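Local coordinates for protein lysine-sensitive aspartokinase 3 (Escherichia coli, PDB 2J0W) that catalyses the ATP-dependent phosphorylation of L-aspartate to 4-phospho-L-aspartate, the first step toward lysine, and is feedback-inhibited by lysine, at residues Val6-Gly11 with Val37-Ala42. Numbering follows the deposited sequence.
Sequences VSKFGG and VLSASA. With ADP (adenosine-5'-diphosphate), chain D; ASP (aspartic acid), chain B.
One water is gripped by the side-chain ends of K8 and S39, by ADP and by the bound aspartate. It accepts from K8 NZ at 2.7 Å and pairs with S39 OG at the same length. It also lies in donating reach of ADP O2B and of OD1 of the aspartate. K8 NZ sits 3.0 Å from ADP O3B and forms a salt bridge with D202, so the ammonium has both a carboxylate and the beta-phosphate of ADP as anionic neighbours. The K8 chain starts with CG anti to the backbone N (chi1 -177°) and bends at chi2; its CE then passes 3.7 Å from S39 OG. A methionine in place of K8 would probably leave D202 without its salt-bridge partner, the ADP phosphate with one positive neighbour fewer and the water without the lysine N-H it accepts from. S39 OG is also hydrogen-bonded to S201 OG; both serines belong to the aspartate pocket.

Behind this site the backbones pair as parallel strands. V37 N donates to S7 O at 2.7 Å, F9 N to V37 O, and S39 N to F9 O, which extends the pairing one residue past the strand 33-38. On the face opposite K8 and V37, methyl CD2 of L38 packs against F9 CB at 3.6 Å and meets the ring obliquely; W220 stacks on that ring. Beyond the strands, G11 N donates to ADP O2B at 3.2 Å. G10 CA comes within 3.3 Å of ADP O2B, so the glycine backbone lies close against the phosphate. The G11 turn is joined to the other segment by a weak bond from A42 N to G11 O.

Strand 5-9, helix 17-27 and strand 33-38 form a beta-alpha-beta unit. The ends of its two parallel strands and the loops that follow line the phosphate and aspartate sites, as expected of the amino acid kinase fold.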
ATOM      1  N   VAL A   6      38.893   2.881   0.720  1.00 56.57           N
ATOM      2  CA  VAL A   6      38.632   1.451   0.841  1.00 52.98           C
ATOM      3  C   VAL A   6      38.221   0.931  -0.545  1.00 51.46           C
ATOM      4  O   VAL A   6      37.301   1.472  -1.168  1.00 49.13           O
ATOM      5  CB  VAL A   6      37.495   1.204   1.856  1.00 59.69           C
ATOM      6  CG1 VAL A   6      37.148  -0.268   1.912  1.00 66.19           C
ATOM      7  CG2 VAL A   6      37.920   1.702   3.233  1.00 55.53           C
ATOM      8  N   SER A   7      38.912  -0.101  -1.030  1.00 53.71           N
ATOM      9  CA  SER A   7      38.633  -0.685  -2.353  1.00 55.87           C
ATOM     10  C   SER A   7      38.030  -2.094  -2.283  1.00 56.70           C
ATOM     11  O   SER A   7      38.464  -2.926  -1.482  1.00 60.23           O
ATOM     12  CB  SER A   7      39.920  -0.739  -3.190  1.00 51.72           C
ATOM     13  OG  SER A   7      40.357   0.560  -3.554  1.00 65.24           O
ATOM     14  N   LYS A   8      37.046  -2.373  -3.134  1.00 52.57           N
ATOM     15  CA  LYS A   8      36.414  -3.687  -3.128  1.00 52.53           C
ATOM     16  C   LYS A   8      36.473  -4.370  -4.483  1.00 53.55           C
ATOM     17  O   LYS A   8      36.203  -3.760  -5.519  1.00 54.42           O
ATOM     18  CB  LYS A   8      34.961  -3.574  -2.660  1.00 49.85           C
ATOM     19  CG  LYS A   8      34.216  -4.904  -2.541  1.00 43.57           C
ATOM     20  CD  LYS A   8      33.587  -5.342  -3.859  1.00 39.02           C
ATOM     21  CE  LYS A   8      32.635  -6.513  -3.628  1.00 41.31           C
ATOM     22  NZ  LYS A   8      31.778  -6.851  -4.810  1.00 37.81           N
ATOM     23  N   PHE A   9      36.826  -5.652  -4.462  1.00 52.85           N
ATOM     24  CA  PHE A   9      36.940  -6.440  -5.680  1.00 48.69           C
ATOM     25  C   PHE A   9      36.056  -7.670  -5.618  1.00 43.43           C
ATOM     26  O   PHE A   9      36.088  -8.428  -4.638  1.00 40.18           O
ATOM     27  CB  PHE A   9      38.393  -6.839  -5.882  1.00 51.19           C
ATOM     28  CG  PHE A   9      39.318  -5.667  -6.030  1.00 53.00           C
ATOM     29  CD1 PHE A   9      39.522  -5.079  -7.278  1.00 52.36           C
ATOM     30  CD2 PHE A   9      39.990  -5.152  -4.922  1.00 53.06           C
ATOM     31  CE1 PHE A   9      40.384  -3.998  -7.424  1.00 50.62           C
ATOM     32  CE2 PHE A   9      40.852  -4.071  -5.052  1.00 51.70           C
ATOM     33  CZ  PHE A   9      41.050  -3.492  -6.310  1.00 53.77           C
ATOM     34  N   GLY A  10      35.267  -7.847  -6.673  1.00 43.43           N
ATOM     35  CA  GLY A  10      34.344  -8.962  -6.756  1.00 45.78           C
ATOM     36  C   GLY A  10      34.914 -10.218  -7.389  1.00 45.43           C
ATOM     37  O   GLY A  10      36.104 -10.291  -7.705  1.00 42.12           O
ATOM     38  N   GLY A  11      34.038 -11.201  -7.587  1.00 45.70           N
ATOM     39  CA  GLY A  11      34.433 -12.474  -8.166  1.00 46.44           C
ATOM     40  C   GLY A  11      35.309 -12.355  -9.391  1.00 48.42           C
ATOM     41  O   GLY A  11      36.491 -12.708  -9.350  1.00 47.75           O
ATOM     42  N   VAL A  37      39.091  -5.047   0.096  1.00 47.81           N
ATOM     43  CA  VAL A  37      38.082  -6.013   0.467  1.00 50.07           C
ATOM     44  C   VAL A  37      37.877  -6.931  -0.720  1.00 52.14           C
ATOM     45  O   VAL A  37      37.569  -6.472  -1.820  1.00 55.03           O
ATOM     46  CB  VAL A  37      36.777  -5.295   0.843  1.00 54.92           C
ATOM     47  CG1 VAL A  37      35.652  -6.293   1.045  1.00 51.82           C
ATOM     48  CG2 VAL A  37      37.002  -4.496   2.111  1.00 50.67           C
ATOM     49  N   LEU A  38      38.069  -8.228  -0.505  1.00 51.33           N
ATOM     50  CA  LEU A  38      37.919  -9.189  -1.590  1.00 49.39           C
ATOM     51  C   LEU A  38      36.794 -10.169  -1.364  1.00 44.59           C
ATOM     52  O   LEU A  38      36.517 -10.550  -0.232  1.00 43.21           O
ATOM     53  CB  LEU A  38      39.193 -10.008  -1.766  1.00 59.04           C
ATOM     54  CG  LEU A  38      40.522  -9.341  -2.099  1.00 60.45           C
ATOM     55  CD1 LEU A  38      41.590 -10.427  -2.154  1.00 55.28           C
ATOM     56  CD2 LEU A  38      40.430  -8.598  -3.425  1.00 62.30           C
ATOM     57  N   SER A  39      36.149 -10.553  -2.456  1.00 40.37           N
ATOM     58  CA  SER A  39      35.094 -11.550  -2.428  1.00 39.67           C
ATOM     59  C   SER A  39      35.914 -12.763  -2.832  1.00 42.88           C
ATOM     60  O   SER A  39      37.100 -12.635  -3.119  1.00 43.21           O
ATOM     61  CB  SER A  39      34.043 -11.303  -3.521  1.00 42.81           C
ATOM     62  OG  SER A  39      33.266 -10.139  -3.306  1.00 41.75           O
ATOM     63  N   ALA A  40      35.299 -13.935  -2.870  1.00 42.21           N
ATOM     64  CA  ALA A  40      36.024 -15.124  -3.270  1.00 36.29           C
ATOM     65  C   ALA A  40      36.057 -15.099  -4.790  1.00 35.27           C
ATOM     66  O   ALA A  40      35.267 -14.398  -5.425  1.00 36.40           O
ATOM     67  CB  ALA A  40      35.303 -16.367  -2.766  1.00 37.46           C
ATOM     68  N   SER A  41      36.961 -15.866  -5.379  1.00 34.31           N
ATOM     69  CA  SER A  41      37.062 -15.910  -6.831  1.00 36.54           C
ATOM     70  C   SER A  41      35.777 -16.410  -7.490  1.00 35.44           C
ATOM     71  O   SER A  41      35.051 -17.223  -6.924  1.00 36.28           O
ATOM     72  CB  SER A  41      38.241 -16.790  -7.234  1.00 35.78           C
ATOM     73  OG  SER A  41      39.433 -16.293  -6.650  1.00 40.30           O
ATOM     74  N   ALA A  42      35.502 -15.903  -8.687  1.00 36.95           N
ATOM     75  CA  ALA A  42      34.308 -16.273  -9.437  1.00 35.12           C
ATOM     76  C   ALA A  42      34.037 -17.763  -9.328  1.00 38.52           C
ATOM     77  O   ALA A  42      34.963 -18.565  -9.436  1.00 41.55           O
ATOM     78  CB  ALA A  42      34.480 -15.890 -10.891  1.00 36.56           C
TER
HETATM   79  PB  ADP D 820      30.691  -8.182  -8.282  1.00 54.19           P
HETATM   80  O1B ADP D 820      31.694  -7.221  -8.796  1.00 58.10           O
HETATM   81  O2B ADP D 820      31.302  -9.520  -7.945  1.00 57.23           O
HETATM   82  O3B ADP D 820      29.921  -7.605  -7.048  1.00 61.57           O
HETATM   83  PA  ADP D 820      28.128  -8.723  -9.546  1.00 48.62           P
HETATM   84  O1A ADP D 820      27.832  -9.757 -10.568  1.00 40.42           O
HETATM   85  O2A ADP D 820      27.645  -9.008  -8.159  1.00 47.24           O
HETATM   86  O3A ADP D 820      29.676  -8.439  -9.484  1.00 40.30           O
HETATM   87  O5' ADP D 820      27.440  -7.416 -10.194  1.00 49.04           O
HETATM   88  C5' ADP D 820      27.834  -6.669 -11.388  1.00 39.04           C
HETATM   89  C4' ADP D 820      26.704  -6.818 -12.391  1.00 39.60           C
HETATM   90  O4' ADP D 820      25.382  -6.352 -11.992  1.00 46.89           O
HETATM   91  C3' ADP D 820      26.862  -6.201 -13.756  1.00 48.89           C
HETATM   92  O3' ADP D 820      27.887  -7.011 -14.375  1.00 52.51           O
HETATM   93  C2' ADP D 820      25.461  -6.365 -14.305  1.00 46.84           C
HETATM   94  O2' ADP D 820      25.257  -7.666 -14.829  1.00 53.91           O
HETATM   95  C1' ADP D 820      24.575  -6.130 -13.136  1.00 50.60           C
HETATM   96  N9  ADP D 820      23.782  -4.810 -13.144  1.00 54.44           N
HETATM   97  C8  ADP D 820      22.452  -4.801 -12.909  1.00 55.18           C
HETATM   98  N7  ADP D 820      21.882  -3.615 -12.945  1.00 55.99           N
HETATM   99  C5  ADP D 820      22.906  -2.791 -13.210  1.00 52.39           C
HETATM  100  C6  ADP D 820      22.924  -1.357 -13.383  1.00 55.22           C
HETATM  101  N6  ADP D 820      21.889  -0.599 -13.277  1.00 55.44           N
HETATM  102  N1  ADP D 820      24.194  -0.819 -13.666  1.00 59.68           N
HETATM  103  C2  ADP D 820      25.351  -1.607 -13.786  1.00 57.86           C
HETATM  104  N3  ADP D 820      25.329  -2.962 -13.627  1.00 52.07           N
HETATM  105  C4  ADP D 820      24.116  -3.499 -13.349  1.00 49.01           C
HETATM  106  N   ASP B 502      31.232 -14.084  -2.145  1.00 42.44           N
HETATM  107  CA  ASP B 502      29.830 -13.778  -1.872  1.00 41.90           C
HETATM  108  C   ASP B 502      29.028 -14.226  -3.113  1.00 39.52           C
HETATM  109  O   ASP B 502      29.624 -14.890  -3.996  1.00 41.29           O
HETATM  110  CB  ASP B 502      29.681 -12.259  -1.546  1.00 43.10           C
HETATM  111  CG  ASP B 502      29.945 -11.264  -2.697  1.00 49.88           C
HETATM  112  OD1 ASP B 502      30.256 -11.729  -3.838  1.00 40.29           O
HETATM  113  OD2 ASP B 502      29.845 -10.004  -2.467  1.00 53.01           O
HETATM  114  OXT ASP B 502      27.803 -13.870  -3.208  1.00 42.23           O
HETATM  115  O   HOH W   1      31.374  -9.473  -5.121  1.00 42.76           O